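Local structure of fasciclin I (Drosophila melanogaster, 1O70) at residues I268-E273 with Y277-N282; K228-R233 with P306-K311; V102-V105 with F110-F113. The protein acts as a neural cell adhesion molecule, of which the third and fourth FAS1 domains form the chain described here. One frame throughout, in Å; residues are numbered along the deposited sequence.

Contact 1 (I268-E273 with Y277-N282); sequences IRVEEE and YVIIWN
The ring of Tyr277 and the side chain of Glu272 lie side by side and point the same way. They belong to an antiparallel beta hairpin in the sheet of the fourth FAS1 domain. Ring atom CE2 of Tyr277 is 4.1 Å from Glu272 CG, and the carboxylate plane stands 85° from the ring plane. Ile268 crosses Trp281 at about a right angle, with Ile268 CG2 3.8 Å from Trp281 CD1. Asn282 ND2 lies over one indole face, toward the rim. Over one face of the Arg269 guanidinium sits Glu271 OE2, 3.0 Å from Arg269 NH1. This salt bridge rests on charge alone, since no N-H points at the oxygen.

Arg269 with Ile280 and Glu271 with Val278 are hydrogen-bonded pairs, each joined by two N-H...O bonds. Val270 with Ile279 and Glu272 with Tyr277 are non-hydrogen-bonded pairs. Val270 and Tyr277 also touch helix 244-253, which packs on their face of the sheet.

The other face carries Arg269, Glu271, Val278 and Ile280. There apolar methyls lie against carboxylates. Ile280 CD1 touches the carboxylate of Glu271, 3.4 Å from its CD. Glu271 CG is anti to the carbonyl carbon (chi1 -50°), and the extended chain beyond it runs across the Ile280 methyl. The carboxylate of Glu273 pairs through OE1 with Arg276 at the start of strand 276-281 and through OE2 with Lys285 on the next strand. It also lies against Val278, whose CG2 is 3.4 Å from Glu273 OE1.

Contact 2 (K228-R233 with P306-K311); sequences KSILER and PLLEEK. With SO4 (sulfate ion), chain F.
Arg233, in segment 228-233, reaches the backbone of Leu307. Its NH1 gives a hydrogen bond to Leu307 O, 2.8 Å long. The oxygen lies close to the guanidinium plane, but the nitrogen stands 42° out of the carbonyl plane and so is not on a lone pair. The aliphatic part of the same chain also touches Leu307, with Arg233 CD 3.8 Å from Leu307 CB. The chain turns at chi3 (-72°), which swings the guanidinium away from the line of the extended CB-CG-CD portion.

A sulfate, probably from the crystallisation liquor, lies by NH2 and NE. Arg233 NH2 makes a nearly straight hydrogen bond (172°) to sulfate O3 at 3.2 Å, while Arg233 NE comes within 2.9 Å of sulfate O4. Beside this polar group Ile230 and Leu308 meet through their CD1 methyls, their side chains crossing at about a right angle.

Further out, Asp312 forms a salt bridge with Arg233 NH1 and also accepts the backbone N of Glu309, so the arginine shares this carboxylate with the 306-311 loop. His234 ties the same two parts a second time, with ND1 bonded to Ile230 O and NE2 to the backbone N of Leu307. Trp281 of strand 276-281 touches Arg233, Leu307 and Glu309.

The site joins helix 224-232 to the loop that follows the last strand of the fourth FAS1 domain, and Leu307 is the centre of an inverse gamma turn in that loop.

Contact 3 (V102-V105 with F110-F113); sequences VPTV and FLYF
Two backbone hydrogen bonds join Val102 and Leu111. Val102 N gives to Leu111 O at 2.6 Å, and Leu111 N gives to Val102 O at 2.8 Å. Val102 O also has Phe110 CB nearby, at 3.3 Å. Pro103 follows and has no N-H to give.

The apolar contacts lie mostly on the Val102 and Leu111 face. Thr104 CG2 packs at about a right angle against Leu111, 3.7 Å from its CG. Val102 reaches the edge of the Phe113 ring, near the ring plane, with CG2 4.1 Å from Phe113 CE1. The Val102 CG2 branch is anti to the carbonyl carbon, beside the backbone N, and this turns it toward the ring.

The segments are the two arms of a beta hairpin in the third FAS1 domain, and strand 102-103 is outermost in its sheet. Val102 and Phe113 both touch Ile82 of strand 81-82, while Leu111 and Phe113 lean on Val126 of the next strand. Phe110 and Tyr112 touch Pro291 and Arg290 of the fourth domain.

The polar contact of the turn belongs to Thr104. Its OG1 lies between the backbone N and the carbonyl carbon (chi1 68°) and hydrogen-bonds to the carbonyl oxygens of Thr109 and Asn106.

Overall arrangement
Contacts 1 and 3 are beta hairpins in equivalent sheets of different FAS1 domains, the fourth and the third. Contact 3 is mostly buried and apolar. Contact 1 is partly buried and has charged residues among the apolar ones. Contact 2 is buried, like contact 3, but contains no strand pairing; it relies on one arginine, a loop carbonyl and a leucine-isoleucine pair. Contacts 1 and 2 share the fourth domain and touch through the indole of Trp281. Along the chain contact 1 lies within the loop that contact 2 closes. Contact 3 is remote from contact 2, with nearest atoms about 17 Å apart.

Contact 1 (I268-E273 with Y277-N282)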
loop_
_atom_site.group_PDB
_atom_site.type_symbol
_atom_site.label_atom_id
_atom_site.label_comp_id
_atom_site.label_asym_id
_atom_site.label_seq_id
_atom_site.Cartn_x
_atom_site.Cartn_y
_atom_site.Cartn_z
ATOM N N ILE A 268 -16.938 7.067 -10.538
ATOM C CA ILE A 268 -16.653 7.656 -9.248
ATOM C C ILE A 268 -15.997 8.997 -9.475
ATOM O O ILE A 268 -15.755 9.396 -10.611
ATOM C CB ILE A 268 -15.673 6.790 -8.440
ATOM C CG1 ILE A 268 -14.372 6.628 -9.232
ATOM C CG2 ILE A 268 -16.301 5.447 -8.114
ATOM C CD1 ILE A 268 -13.282 5.902 -8.493
ATOM N N ARG A 269 -15.711 9.692 -8.384
ATOM C CA ARG A 269 -15.041 10.972 -8.469
ATOM C C ARG A 269 -14.051 10.984 -7.317
ATOM O O ARG A 269 -14.392 10.574 -6.210
ATOM C CB ARG A 269 -16.044 12.104 -8.326
ATOM C CG ARG A 269 -15.451 13.437 -8.661
ATOM C CD ARG A 269 -16.351 14.557 -8.223
ATOM N NE ARG A 269 -15.657 15.831 -8.344
ATOM C CZ ARG A 269 -16.110 16.975 -7.845
ATOM N NH1 ARG A 269 -17.265 17.005 -7.186
ATOM N NH2 ARG A 269 -15.413 18.094 -8.013
ATOM N N VAL A 270 -12.827 11.429 -7.576
ATOM C CA VAL A 270 -11.793 11.459 -6.543
ATOM C C VAL A 270 -11.317 12.879 -6.250
ATOM O O VAL A 270 -11.099 13.657 -7.174
ATOM C CB VAL A 270 -10.568 10.613 -6.963
ATOM C CG1 VAL A 270 -9.552 10.571 -5.827
ATOM C CG2 VAL A 270 -11.005 9.208 -7.352
ATOM N N GLU A 271 -11.143 13.211 -4.971
ATOM C CA GLU A 271 -10.694 14.551 -4.590
ATOM C C GLU A 271 -9.601 14.531 -3.523
ATOM O O GLU A 271 -9.412 13.527 -2.841
ATOM C CB GLU A 271 -11.873 15.373 -4.060
ATOM C CG GLU A 271 -13.101 15.355 -4.953
ATOM C CD GLU A 271 -14.297 16.052 -4.323
ATOM O OE1 GLU A 271 -14.389 16.081 -3.069
ATOM O OE2 GLU A 271 -15.161 16.550 -5.082
ATOM N N GLU A 272 -8.877 15.641 -3.396
ATOM C CA GLU A 272 -7.839 15.765 -2.382
ATOM C C GLU A 272 -8.496 16.439 -1.187
ATOM O O GLU A 272 -9.292 17.368 -1.349
ATOM C CB GLU A 272 -6.614 16.482 -2.955
ATOM C CG GLU A 272 -5.979 15.774 -4.140
ATOM C CD GLU A 272 -4.770 16.513 -4.680
ATOM O OE1 GLU A 272 -4.430 17.579 -4.126
ATOM O OE2 GLU A 272 -4.163 16.025 -5.657
ATOM N N GLU A 273 -8.171 15.967 0.009
ATOM C CA GLU A 273 -8.739 16.528 1.220
ATOM C C GLU A 273 -7.774 16.383 2.379
ATOM O O GLU A 273 -7.599 15.294 2.919
ATOM C CB GLU A 273 -10.051 15.825 1.553
ATOM C CG GLU A 273 -11.267 16.706 1.420
ATOM C CD GLU A 273 -12.563 15.927 1.482
ATOM O OE1 GLU A 273 -12.742 15.151 2.450
ATOM O OE2 GLU A 273 -13.399 16.099 0.564
ATOM N N TYR A 277 -6.860 11.194 0.039
ATOM C CA TYR A 277 -7.669 11.163 -1.179
ATOM C C TYR A 277 -9.051 10.673 -0.777
ATOM O O TYR A 277 -9.165 9.842 0.121
ATOM C CB TYR A 277 -7.075 10.208 -2.221
ATOM C CG TYR A 277 -5.772 10.670 -2.819
ATOM C CD1 TYR A 277 -4.552 10.327 -2.239
ATOM C CD2 TYR A 277 -5.759 11.457 -3.964
ATOM C CE1 TYR A 277 -3.347 10.764 -2.792
ATOM C CE2 TYR A 277 -4.564 11.898 -4.520
ATOM C CZ TYR A 277 -3.364 11.552 -3.934
ATOM O OH TYR A 277 -2.181 12.007 -4.478
ATOM N N VAL A 278 -10.097 11.180 -1.425
ATOM C CA VAL A 278 -11.460 10.762 -1.100
ATOM C C VAL A 278 -12.198 10.279 -2.347
ATOM O O VAL A 278 -12.035 10.828 -3.443
ATOM C CB VAL A 278 -12.300 11.910 -0.482
ATOM C CG1 VAL A 278 -13.509 11.340 0.232
ATOM C CG2 VAL A 278 -11.459 12.720 0.470
ATOM N N ILE A 279 -13.017 9.252 -2.166
ATOM C CA ILE A 279 -13.794 8.684 -3.253
ATOM C C ILE A 279 -15.274 8.974 -3.077
ATOM O O ILE A 279 -15.870 8.690 -2.032
ATOM C CB ILE A 279 -13.598 7.152 -3.347
ATOM C CG1 ILE A 279 -12.206 6.846 -3.906
ATOM C CG2 ILE A 279 -14.690 6.539 -4.208
ATOM C CD1 ILE A 279 -11.876 5.383 -3.979
ATOM N N ILE A 280 -15.864 9.538 -4.120
ATOM C CA ILE A 280 -17.273 9.856 -4.114
ATOM C C ILE A 280 -17.919 8.893 -5.089
ATOM O O ILE A 280 -17.695 8.963 -6.294
ATOM C CB ILE A 280 -17.483 11.318 -4.540
ATOM C CG1 ILE A 280 -16.821 12.234 -3.497
ATOM C CG2 ILE A 280 -18.971 11.627 -4.673
ATOM C CD1 ILE A 280 -16.702 13.679 -3.912
ATOM N N TRP A 281 -18.680 7.961 -4.542
ATOM C CA TRP A 281 -19.374 6.952 -5.323
ATOM C C TRP A 281 -20.840 7.125 -4.984
ATOM O O TRP A 281 -21.219 7.022 -3.817
ATOM C CB TRP A 281 -18.916 5.561 -4.898
ATOM C CG TRP A 281 -19.659 4.455 -5.555
ATOM C CD1 TRP A 281 -19.591 4.083 -6.865
ATOM C CD2 TRP A 281 -20.569 3.545 -4.921
ATOM N NE1 TRP A 281 -20.399 2.986 -7.085
ATOM C CE2 TRP A 281 -21.004 2.636 -5.911
ATOM C CE3 TRP A 281 -21.046 3.405 -3.612
ATOM C CZ2 TRP A 281 -21.904 1.610 -5.634
ATOM C CZ3 TRP A 281 -21.946 2.377 -3.334
ATOM C CH2 TRP A 281 -22.360 1.489 -4.345
ATOM N N ASN A 282 -21.664 7.373 -5.995
ATOM C CA ASN A 282 -23.084 7.595 -5.769
ATOM C C ASN A 282 -23.261 8.704 -4.726
ATOM O O ASN A 282 -22.804 9.831 -4.921
ATOM C CB ASN A 282 -23.771 6.314 -5.292
ATOM C CG ASN A 282 -23.869 5.263 -6.384
ATOM O OD1 ASN A 282 -23.678 5.558 -7.566
ATOM N ND2 ASN A 282 -24.180 4.029 -5.993
#

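Contact 2 (K228-R233 with P306-K311)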
loop_
_atom_site.group_PDB
_atom_site.type_symbol
_atom_site.label_atom_id
_atom_site.label_comp_id
_atom_site.label_asym_id
_atom_site.label_seq_id
_atom_site.Cartn_x
_atom_site.Cartn_y
_atom_site.Cartn_z
ATOM N N LYS A 228 -19.372 -12.000 -5.469
ATOM C CA LYS A 228 -18.578 -11.765 -6.671
ATOM C C LYS A 228 -19.006 -10.481 -7.345
ATOM O O LYS A 228 -18.180 -9.688 -7.799
ATOM C CB LYS A 228 -18.727 -12.912 -7.667
ATOM C CG LYS A 228 -17.854 -12.726 -8.906
ATOM C CD LYS A 228 -17.254 -14.048 -9.368
ATOM C CE LYS A 228 -18.245 -14.858 -10.186
ATOM N NZ LYS A 228 -18.484 -14.241 -11.522
ATOM N N SER A 229 -20.313 -10.294 -7.416
ATOM C CA SER A 229 -20.886 -9.115 -8.035
ATOM C C SER A 229 -20.421 -7.856 -7.300
ATOM O O SER A 229 -20.139 -6.835 -7.928
ATOM C CB SER A 229 -22.411 -9.231 -8.003
ATOM O OG SER A 229 -23.028 -8.071 -8.527
ATOM N N ILE A 230 -20.344 -7.939 -5.968
ATOM C CA ILE A 230 -19.915 -6.810 -5.134
ATOM C C ILE A 230 -18.448 -6.471 -5.408
ATOM O O ILE A 230 -18.099 -5.311 -5.603
ATOM C CB ILE A 230 -20.060 -7.121 -3.620
ATOM C CG1 ILE A 230 -21.517 -7.448 -3.280
ATOM C CG2 ILE A 230 -19.594 -5.921 -2.796
ATOM C CD1 ILE A 230 -22.470 -6.261 -3.409
ATOM N N LEU A 231 -17.599 -7.492 -5.419
ATOM C CA LEU A 231 -16.180 -7.306 -5.668
ATOM C C LEU A 231 -15.882 -6.828 -7.080
ATOM O O LEU A 231 -15.041 -5.951 -7.277
ATOM C CB LEU A 231 -15.426 -8.605 -5.387
ATOM C CG LEU A 231 -14.888 -8.844 -3.968
ATOM C CD1 LEU A 231 -15.620 -7.986 -2.943
ATOM C CD2 LEU A 231 -14.996 -10.323 -3.640
ATOM N N GLU A 232 -16.561 -7.391 -8.075
ATOM C CA GLU A 232 -16.318 -6.968 -9.456
ATOM C C GLU A 232 -16.573 -5.483 -9.610
ATOM O O GLU A 232 -16.051 -4.848 -10.523
ATOM C CB GLU A 232 -17.209 -7.746 -10.422
ATOM C CG GLU A 232 -17.001 -9.244 -10.326
ATOM C CD GLU A 232 -17.854 -10.011 -11.307
ATOM O OE1 GLU A 232 -18.974 -9.539 -11.603
ATOM O OE2 GLU A 232 -17.414 -11.091 -11.755
ATOM N N ARG A 233 -17.380 -4.928 -8.711
ATOM C CA ARG A 233 -17.683 -3.510 -8.747
ATOM C C ARG A 233 -16.446 -2.734 -8.288
ATOM O O ARG A 233 -16.262 -1.580 -8.662
ATOM C CB ARG A 233 -18.861 -3.223 -7.824
ATOM C CG ARG A 233 -19.197 -1.745 -7.667
ATOM C CD ARG A 233 -20.238 -1.529 -6.583
ATOM N NE ARG A 233 -21.570 -1.989 -6.976
ATOM C CZ ARG A 233 -22.614 -2.026 -6.153
ATOM N NH1 ARG A 233 -22.470 -1.631 -4.897
ATOM N NH2 ARG A 233 -23.796 -2.460 -6.571
ATOM N N PRO A 306 -16.635 -0.387 1.891
ATOM C CA PRO A 306 -16.907 -0.981 0.578
ATOM C C PRO A 306 -17.967 -0.225 -0.225
ATOM O O PRO A 306 -18.855 0.398 0.351
ATOM C CB PRO A 306 -17.348 -2.397 0.936
ATOM C CG PRO A 306 -18.025 -2.206 2.256
ATOM C CD PRO A 306 -17.112 -1.262 2.976
ATOM N N LEU A 307 -17.852 -0.252 -1.548
ATOM C CA LEU A 307 -18.835 0.411 -2.398
ATOM C C LEU A 307 -20.135 -0.380 -2.265
ATOM O O LEU A 307 -20.383 -1.303 -3.038
ATOM C CB LEU A 307 -18.363 0.403 -3.851
ATOM C CG LEU A 307 -17.038 1.128 -4.060
ATOM C CD1 LEU A 307 -16.530 0.892 -5.467
ATOM C CD2 LEU A 307 -17.220 2.616 -3.781
ATOM N N LEU A 308 -20.957 -0.023 -1.281
ATOM C CA LEU A 308 -22.208 -0.729 -1.043
ATOM C C LEU A 308 -23.350 0.187 -0.599
ATOM O O LEU A 308 -23.161 1.068 0.239
ATOM C CB LEU A 308 -21.978 -1.821 0.010
ATOM C CG LEU A 308 -22.949 -3.005 0.077
ATOM C CD1 LEU A 308 -22.906 -3.783 -1.224
ATOM C CD2 LEU A 308 -22.572 -3.903 1.243
ATOM N N GLU A 309 -24.528 -0.019 -1.184
ATOM C CA GLU A 309 -25.737 0.745 -0.853
ATOM C C GLU A 309 -26.692 -0.284 -0.253
ATOM O O GLU A 309 -26.446 -1.482 -0.377
ATOM C CB GLU A 309 -26.353 1.340 -2.122
ATOM C CG GLU A 309 -25.422 2.241 -2.903
ATOM C CD GLU A 309 -26.028 2.731 -4.204
ATOM O OE1 GLU A 309 -26.303 1.892 -5.087
ATOM O OE2 GLU A 309 -26.226 3.957 -4.343
ATOM N N GLU A 310 -27.768 0.141 0.402
ATOM C CA GLU A 310 -28.663 -0.866 0.960
ATOM C C GLU A 310 -29.605 -1.435 -0.094
ATOM O O GLU A 310 -30.586 -2.095 0.235
ATOM C CB GLU A 310 -29.460 -0.325 2.151
ATOM C CG GLU A 310 -30.418 0.797 1.854
ATOM C CD GLU A 310 -31.288 1.129 3.055
ATOM O OE1 GLU A 310 -30.731 1.403 4.145
ATOM O OE2 GLU A 310 -32.530 1.109 2.910
ATOM N N LYS A 311 -29.300 -1.181 -1.361
ATOM C CA LYS A 311 -30.107 -1.712 -2.444
ATOM C C LYS A 311 -29.527 -3.083 -2.777
ATOM O O LYS A 311 -30.074 -3.823 -3.592
ATOM C CB LYS A 311 -30.026 -0.817 -3.678
ATOM C CG LYS A 311 -30.208 0.667 -3.409
ATOM C CD LYS A 311 -29.988 1.472 -4.688
ATOM C CE LYS A 311 -29.858 2.962 -4.404
ATOM N NZ LYS A 311 -29.514 3.735 -5.633
HETATM S S SO4 F . -23.220 -2.109 -10.186
HETATM O O1 SO4 F . -21.813 -2.417 -10.544
HETATM O O2 SO4 F . -23.946 -1.638 -11.387
HETATM O O3 SO4 F . -23.875 -3.329 -9.657
HETATM O O4 SO4 F . -23.241 -1.045 -9.152
#

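Contact 3 (V102-V105 with F110-F113)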
loop_
_atom_site.group_PDB
_atom_site.type_symbol
_atom_site.label_atom_id
_atom_site.label_comp_id
_atom_site.label_asym_id
_atom_site.label_seq_id
_atom_site.Cartn_x
_atom_site.Cartn_y
_atom_site.Cartn_z
ATOM N N VAL A 102 3.601 6.940 8.894
ATOM C CA VAL A 102 4.799 7.756 8.929
ATOM C C VAL A 102 5.181 8.343 7.575
ATOM O O VAL A 102 5.409 7.613 6.623
ATOM C CB VAL A 102 5.963 6.916 9.441
ATOM C CG1 VAL A 102 7.156 7.795 9.700
ATOM C CG2 VAL A 102 5.541 6.179 10.703
ATOM N N PRO A 103 5.260 9.678 7.478
ATOM C CA PRO A 103 5.621 10.379 6.230
ATOM C C PRO A 103 7.100 10.211 5.875
ATOM O O PRO A 103 7.929 10.014 6.758
ATOM C CB PRO A 103 5.296 11.846 6.536
ATOM C CG PRO A 103 4.284 11.772 7.653
ATOM C CD PRO A 103 4.795 10.632 8.500
ATOM N N THR A 104 7.427 10.302 4.591
ATOM C CA THR A 104 8.812 10.174 4.152
ATOM C C THR A 104 9.221 11.366 3.285
ATOM O O THR A 104 8.445 12.303 3.099
ATOM C CB THR A 104 9.036 8.879 3.355
ATOM O OG1 THR A 104 8.332 8.952 2.108
ATOM C CG2 THR A 104 8.540 7.686 4.150
ATOM N N VAL A 105 10.446 11.341 2.769
ATOM C CA VAL A 105 10.941 12.428 1.930
ATOM C C VAL A 105 10.088 12.448 0.671
ATOM O O VAL A 105 9.967 13.470 -0.008
ATOM C CB VAL A 105 12.428 12.213 1.579
ATOM C CG1 VAL A 105 12.875 13.181 0.501
ATOM C CG2 VAL A 105 13.264 12.391 2.829
ATOM N N PHE A 110 3.749 7.154 2.274
ATOM C CA PHE A 110 3.974 7.084 3.708
ATOM C C PHE A 110 4.133 5.596 4.043
ATOM O O PHE A 110 3.861 4.736 3.205
ATOM C CB PHE A 110 2.832 7.750 4.491
ATOM C CG PHE A 110 1.505 7.085 4.334
ATOM C CD1 PHE A 110 1.245 5.872 4.969
ATOM C CD2 PHE A 110 0.497 7.682 3.576
ATOM C CE1 PHE A 110 0.001 5.251 4.856
ATOM C CE2 PHE A 110 -0.757 7.074 3.453
ATOM C CZ PHE A 110 -1.005 5.853 4.098
ATOM N N LEU A 111 4.611 5.296 5.240
ATOM C CA LEU A 111 4.817 3.914 5.649
ATOM C C LEU A 111 4.148 3.714 6.991
ATOM O O LEU A 111 3.596 4.650 7.568
ATOM C CB LEU A 111 6.307 3.631 5.843
ATOM C CG LEU A 111 7.311 4.262 4.884
ATOM C CD1 LEU A 111 8.740 4.005 5.363
ATOM C CD2 LEU A 111 7.081 3.685 3.492
ATOM N N TYR A 112 4.198 2.488 7.487
ATOM C CA TYR A 112 3.667 2.191 8.803
ATOM C C TYR A 112 4.256 0.844 9.159
ATOM O O TYR A 112 4.652 0.086 8.271
ATOM C CB TYR A 112 2.125 2.215 8.831
ATOM C CG TYR A 112 1.421 1.186 8.007
ATOM C CD1 TYR A 112 1.153 -0.089 8.524
ATOM C CD2 TYR A 112 1.022 1.477 6.705
ATOM C CE1 TYR A 112 0.507 -1.046 7.764
ATOM C CE2 TYR A 112 0.381 0.540 5.932
ATOM C CZ TYR A 112 0.122 -0.725 6.466
ATOM O OH TYR A 112 -0.546 -1.671 5.719
ATOM N N PHE A 113 4.360 0.570 10.453
ATOM C CA PHE A 113 4.967 -0.666 10.907
ATOM C C PHE A 113 4.024 -1.555 11.692
ATOM O O PHE A 113 2.956 -1.134 12.140
ATOM C CB PHE A 113 6.181 -0.362 11.800
ATOM C CG PHE A 113 7.195 0.557 11.179
ATOM C CD1 PHE A 113 6.935 1.912 11.048
ATOM C CD2 PHE A 113 8.409 0.063 10.715
ATOM C CE1 PHE A 113 7.866 2.765 10.464
ATOM C CE2 PHE A 113 9.346 0.909 10.129
ATOM C CZ PHE A 113 9.068 2.264 10.004
#